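Long-range contact in acyltransferase (Actinoplanes teichomyceticus, PDB 4Q38), which probably transfers long acyl chains from acyl-coenzyme A to the amino sugar of teicoplanin-type glycopeptide antibiotics: residues Leu50-Leu60 against Ala70-Pro80. Numbering follows the deposited sequence.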
loop_
_atom_site.group_PDB
_atom_site.type_symbol
_atom_site.label_atom_id
_atom_site.label_comp_id
_atom_site.label_asym_id
_atom_site.label_seq_id
_atom_site.Cartn_x
_atom_site.Cartn_y
_atom_site.Cartn_z
ATOM N N LEU A 50 -9.374 6.376 18.996
ATOM C CA LEU A 50 -9.748 5.127 18.349
ATOM C C LEU A 50 -11.236 4.876 18.518
ATOM O O LEU A 50 -11.765 4.982 19.631
ATOM C CB LEU A 50 -8.946 3.935 18.881
ATOM C CG LEU A 50 -7.435 3.879 18.641
ATOM C CD1 LEU A 50 -6.866 2.628 19.299
ATOM C CD2 LEU A 50 -7.065 3.936 17.158
ATOM N N PRO A 51 -11.925 4.540 17.413
ATOM C CA PRO A 51 -13.286 4.040 17.541
ATOM C C PRO A 51 -13.274 2.720 18.329
ATOM O O PRO A 51 -12.313 1.947 18.236
ATOM C CB PRO A 51 -13.700 3.787 16.089
ATOM C CG PRO A 51 -12.407 3.507 15.386
ATOM C CD PRO A 51 -11.429 4.450 16.026
ATOM N N ARG A 52 -14.327 2.479 19.102
ATOM C CA ARG A 52 -14.437 1.259 19.901
ATOM C C ARG A 52 -15.781 0.596 19.599
ATOM O O ARG A 52 -16.696 1.241 19.082
ATOM C CB ARG A 52 -14.316 1.574 21.407
ATOM C CG ARG A 52 -13.200 2.539 21.815
ATOM C CD ARG A 52 -11.884 1.837 22.143
ATOM N NE ARG A 52 -10.843 2.758 22.617
ATOM C CZ ARG A 52 -9.624 2.389 23.015
ATOM N NH1 ARG A 52 -9.269 1.111 23.010
ATOM N NH2 ARG A 52 -8.746 3.298 23.421
ATOM N N GLY A 53 -15.890 -0.695 19.903
ATOM C CA GLY A 53 -17.164 -1.416 19.796
ATOM C C GLY A 53 -17.780 -1.432 18.411
ATOM O O GLY A 53 -17.081 -1.609 17.409
ATOM N N GLU A 54 -19.095 -1.242 18.359
ATOM C CA GLU A 54 -19.840 -1.299 17.103
ATOM C C GLU A 54 -19.499 -0.166 16.134
ATOM O O GLU A 54 -19.630 -0.329 14.920
ATOM C CB GLU A 54 -21.346 -1.372 17.364
ATOM C CG GLU A 54 -21.800 -2.718 17.919
ATOM C CD GLU A 54 -21.540 -3.863 16.957
ATOM O OE1 GLU A 54 -20.627 -4.676 17.222
ATOM O OE2 GLU A 54 -22.240 -3.942 15.921
ATOM N N GLU A 55 -19.064 0.973 16.669
ATOM C CA GLU A 55 -18.523 2.039 15.836
ATOM C C GLU A 55 -17.282 1.533 15.097
ATOM O O GLU A 55 -17.172 1.693 13.885
ATOM C CB GLU A 55 -18.168 3.266 16.669
ATOM C CG GLU A 55 -17.717 4.445 15.816
ATOM C CD GLU A 55 -17.167 5.599 16.625
ATOM O OE1 GLU A 55 -17.242 5.560 17.869
ATOM O OE2 GLU A 55 -16.657 6.555 16.015
ATOM N N ALA A 56 -16.362 0.918 15.841
ATOM C CA ALA A 56 -15.149 0.341 15.268
ATOM C C ALA A 56 -15.474 -0.773 14.276
ATOM O O ALA A 56 -14.857 -0.860 13.213
ATOM C CB ALA A 56 -14.222 -0.165 16.362
ATOM N N ARG A 57 -16.452 -1.610 14.618
ATOM C CA ARG A 57 -16.872 -2.690 13.728
ATOM C C ARG A 57 -17.497 -2.174 12.435
ATOM O O ARG A 57 -17.298 -2.763 11.369
ATOM C CB ARG A 57 -17.819 -3.675 14.436
ATOM C CG ARG A 57 -17.153 -4.530 15.513
ATOM C CD ARG A 57 -16.028 -5.427 14.982
ATOM N NE ARG A 57 -16.486 -6.435 14.020
ATOM C CZ ARG A 57 -16.863 -7.674 14.335
ATOM N NH1 ARG A 57 -16.855 -8.085 15.599
ATOM N NH2 ARG A 57 -17.256 -8.504 13.377
ATOM N N ASP A 58 -18.248 -1.078 12.530
ATOM C CA ASP A 58 -18.850 -0.462 11.351
ATOM C C ASP A 58 -17.770 0.101 10.420
ATOM O O ASP A 58 -17.814 -0.106 9.204
ATOM C CB ASP A 58 -19.838 0.642 11.740
ATOM C CG ASP A 58 -21.187 0.102 12.228
ATOM O OD1 ASP A 58 -21.477 -1.104 12.066
ATOM O OD2 ASP A 58 -21.963 0.909 12.777
ATOM N N LEU A 59 -16.802 0.805 11.001
ATOM C CA LEU A 59 -15.717 1.385 10.207
ATOM C C LEU A 59 -14.871 0.300 9.540
ATOM O O LEU A 59 -14.637 0.356 8.336
ATOM C CB LEU A 59 -14.852 2.327 11.044
ATOM C CG LEU A 59 -13.745 3.077 10.287
ATOM C CD1 LEU A 59 -14.299 3.870 9.105
ATOM C CD2 LEU A 59 -12.993 3.993 11.242
ATOM N N LEU A 60 -14.445 -0.698 10.315
ATOM C CA LEU A 60 -13.678 -1.824 9.761
ATOM C C LEU A 60 -14.397 -2.525 8.600
ATOM O O LEU A 60 -13.762 -2.930 7.610
ATOM C CB LEU A 60 -13.280 -2.817 10.868
ATOM C CG LEU A 60 -12.189 -2.304 11.827
ATOM C CD1 LEU A 60 -12.204 -3.025 13.171
ATOM C CD2 LEU A 60 -10.802 -2.374 11.193
ATOM N N ALA A 70 -11.280 -8.113 11.984
ATOM C CA ALA A 70 -11.966 -6.965 12.585
ATOM C C ALA A 70 -12.351 -7.225 14.048
ATOM O O ALA A 70 -12.136 -6.366 14.917
ATOM C CB ALA A 70 -13.185 -6.576 11.762
ATOM N N GLU A 71 -12.901 -8.414 14.310
ATOM C CA GLU A 71 -13.202 -8.851 15.683
ATOM C C GLU A 71 -11.966 -8.742 16.546
ATOM O O GLU A 71 -12.009 -8.182 17.643
ATOM C CB GLU A 71 -13.650 -10.312 15.713
ATOM C CG GLU A 71 -15.081 -10.572 15.295
ATOM C CD GLU A 71 -15.380 -12.058 15.212
ATOM O OE1 GLU A 71 -15.378 -12.722 16.271
ATOM O OE2 GLU A 71 -15.604 -12.560 14.088
ATOM N N GLU A 72 -10.865 -9.298 16.047
ATOM C CA GLU A 72 -9.604 -9.317 16.778
ATOM C C GLU A 72 -9.052 -7.911 16.990
ATOM O O GLU A 72 -8.516 -7.591 18.063
ATOM C CB GLU A 72 -8.578 -10.201 16.059
ATOM C CG GLU A 72 -8.953 -11.681 16.039
ATOM C CD GLU A 72 -7.955 -12.553 15.292
ATOM O OE1 GLU A 72 -6.953 -12.030 14.750
ATOM O OE2 GLU A 72 -8.175 -13.780 15.255
ATOM N N ILE A 73 -9.183 -7.072 15.964
ATOM C CA ILE A 73 -8.704 -5.690 16.029
ATOM C C ILE A 73 -9.437 -4.927 17.139
ATOM O O ILE A 73 -8.814 -4.243 17.955
ATOM C CB ILE A 73 -8.871 -4.969 14.665
ATOM C CG1 ILE A 73 -7.842 -5.496 13.652
ATOM C CG2 ILE A 73 -8.744 -3.459 14.830
ATOM C CD1 ILE A 73 -8.263 -5.376 12.194
ATOM N N VAL A 74 -10.758 -5.067 17.175
ATOM C CA VAL A 74 -11.574 -4.376 18.175
ATOM C C VAL A 74 -11.230 -4.891 19.576
ATOM O O VAL A 74 -11.082 -4.106 20.520
ATOM C CB VAL A 74 -13.086 -4.501 17.867
ATOM C CG1 VAL A 74 -13.935 -3.947 19.007
ATOM C CG2 VAL A 74 -13.423 -3.765 16.566
ATOM N N ALA A 75 -11.055 -6.205 19.686
ATOM C CA ALA A 75 -10.778 -6.847 20.971
ATOM C C ALA A 75 -9.455 -6.375 21.564
ATOM O O ALA A 75 -9.352 -6.149 22.768
ATOM C CB ALA A 75 -10.787 -8.363 20.821
ATOM N N ALA A 76 -8.450 -6.203 20.715
ATOM C CA ALA A 76 -7.099 -5.895 21.185
ATOM C C ALA A 76 -6.747 -4.413 21.244
ATOM O O ALA A 76 -5.627 -4.070 21.617
ATOM C CB ALA A 76 -6.078 -6.637 20.341
ATOM N N ALA A 77 -7.691 -3.541 20.889
ATOM C CA ALA A 77 -7.429 -2.098 20.828
ATOM C C ALA A 77 -6.699 -1.613 22.072
ATOM O O ALA A 77 -7.110 -1.916 23.197
ATOM C CB ALA A 77 -8.713 -1.313 20.603
ATOM N N PRO A 78 -5.586 -0.887 21.874
ATOM C CA PRO A 78 -4.770 -0.469 22.997
ATOM C C PRO A 78 -5.421 0.614 23.859
ATOM O O PRO A 78 -6.402 1.248 23.453
ATOM C CB PRO A 78 -3.505 0.064 22.325
ATOM C CG PRO A 78 -3.987 0.551 20.996
ATOM C CD PRO A 78 -4.979 -0.496 20.586
ATOM N N ASP A 79 -4.855 0.795 25.047
ATOM C CA ASP A 79 -5.349 1.731 26.039
ATOM C C ASP A 79 -4.202 2.662 26.443
ATOM O O ASP A 79 -3.081 2.192 26.639
ATOM C CB ASP A 79 -5.847 0.930 27.249
ATOM C CG ASP A 79 -6.193 1.804 28.416
ATOM O OD1 ASP A 79 -7.348 2.271 28.489
ATOM O OD2 ASP A 79 -5.304 2.023 29.255
ATOM N N PRO A 80 -4.474 3.981 26.579
ATOM C CA PRO A 80 -3.433 4.946 26.970
ATOM C C PRO A 80 -2.696 4.590 28.268
ATOM O O PRO A 80 -1.510 4.884 28.400
ATOM C CB PRO A 80 -4.214 6.256 27.174
ATOM C CG PRO A 80 -5.456 6.098 26.378
ATOM C CD PRO A 80 -5.785 4.633 26.392
#
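Val-74 drops as a knob into a hole framed by Gly-53, Ala-56, Arg-57 and Leu-60, a compact example of how two consecutive, roughly antiparallel helices interlock. The segment axes run at 143° to each other and approach to 9.8 Å. The two methyls of the valine divide the work: CG1, anti to the backbone N (chi1 172°), faces the backbone of Gly-53, whereas CG2 reaches the CB of Ala-56, the CD1 of Leu-60 and, at 3.5 Å, the CD of Arg-57. Further along, Leu-60 lays its CB against the CB of Ala-70, and its CD1 touches both Val-74 CG2 and Ile-73 CG2, 3.7 and 3.9 Å away. Beyond the helices, Leu-50 CD1 touches CG and CD of Pro-78, the two side chains crossing at about a right angle.

The polar contacts are of two kinds, one at the Arg-52 end, one along the flank of the helices. Arg-52 makes two hydrogen bonds to one acceptor, Pro-78 O, with NH1 at 2.9 Å and NH2 at 3.1 Å from it; both are bent, that of NH1 the straighter at 149°. The oxygen lies close to the guanidinium plane, and this double grip joins the residue preceding Gly-53 to the loop leaving the second helix. Arg-57 behaves differently: two successive kinks in its chain fold it over the second helix, placing one guanidinium face above Glu-71 N and bringing NH1 beside Glu-71 CG. The Glu-71 carboxylate contributes charge proximity alone, while a salt bridge to Glu-67 holds NH2.

This helical hairpin belongs to the N-terminal domain, away from the ligand pockets. Helix 125-143 packs on it through Val-127 against Ile-73 and Tyr-128 against Pro-78, and helix 84-98 presents Trp-87 to Leu-50, Arg-52 and Pro-80.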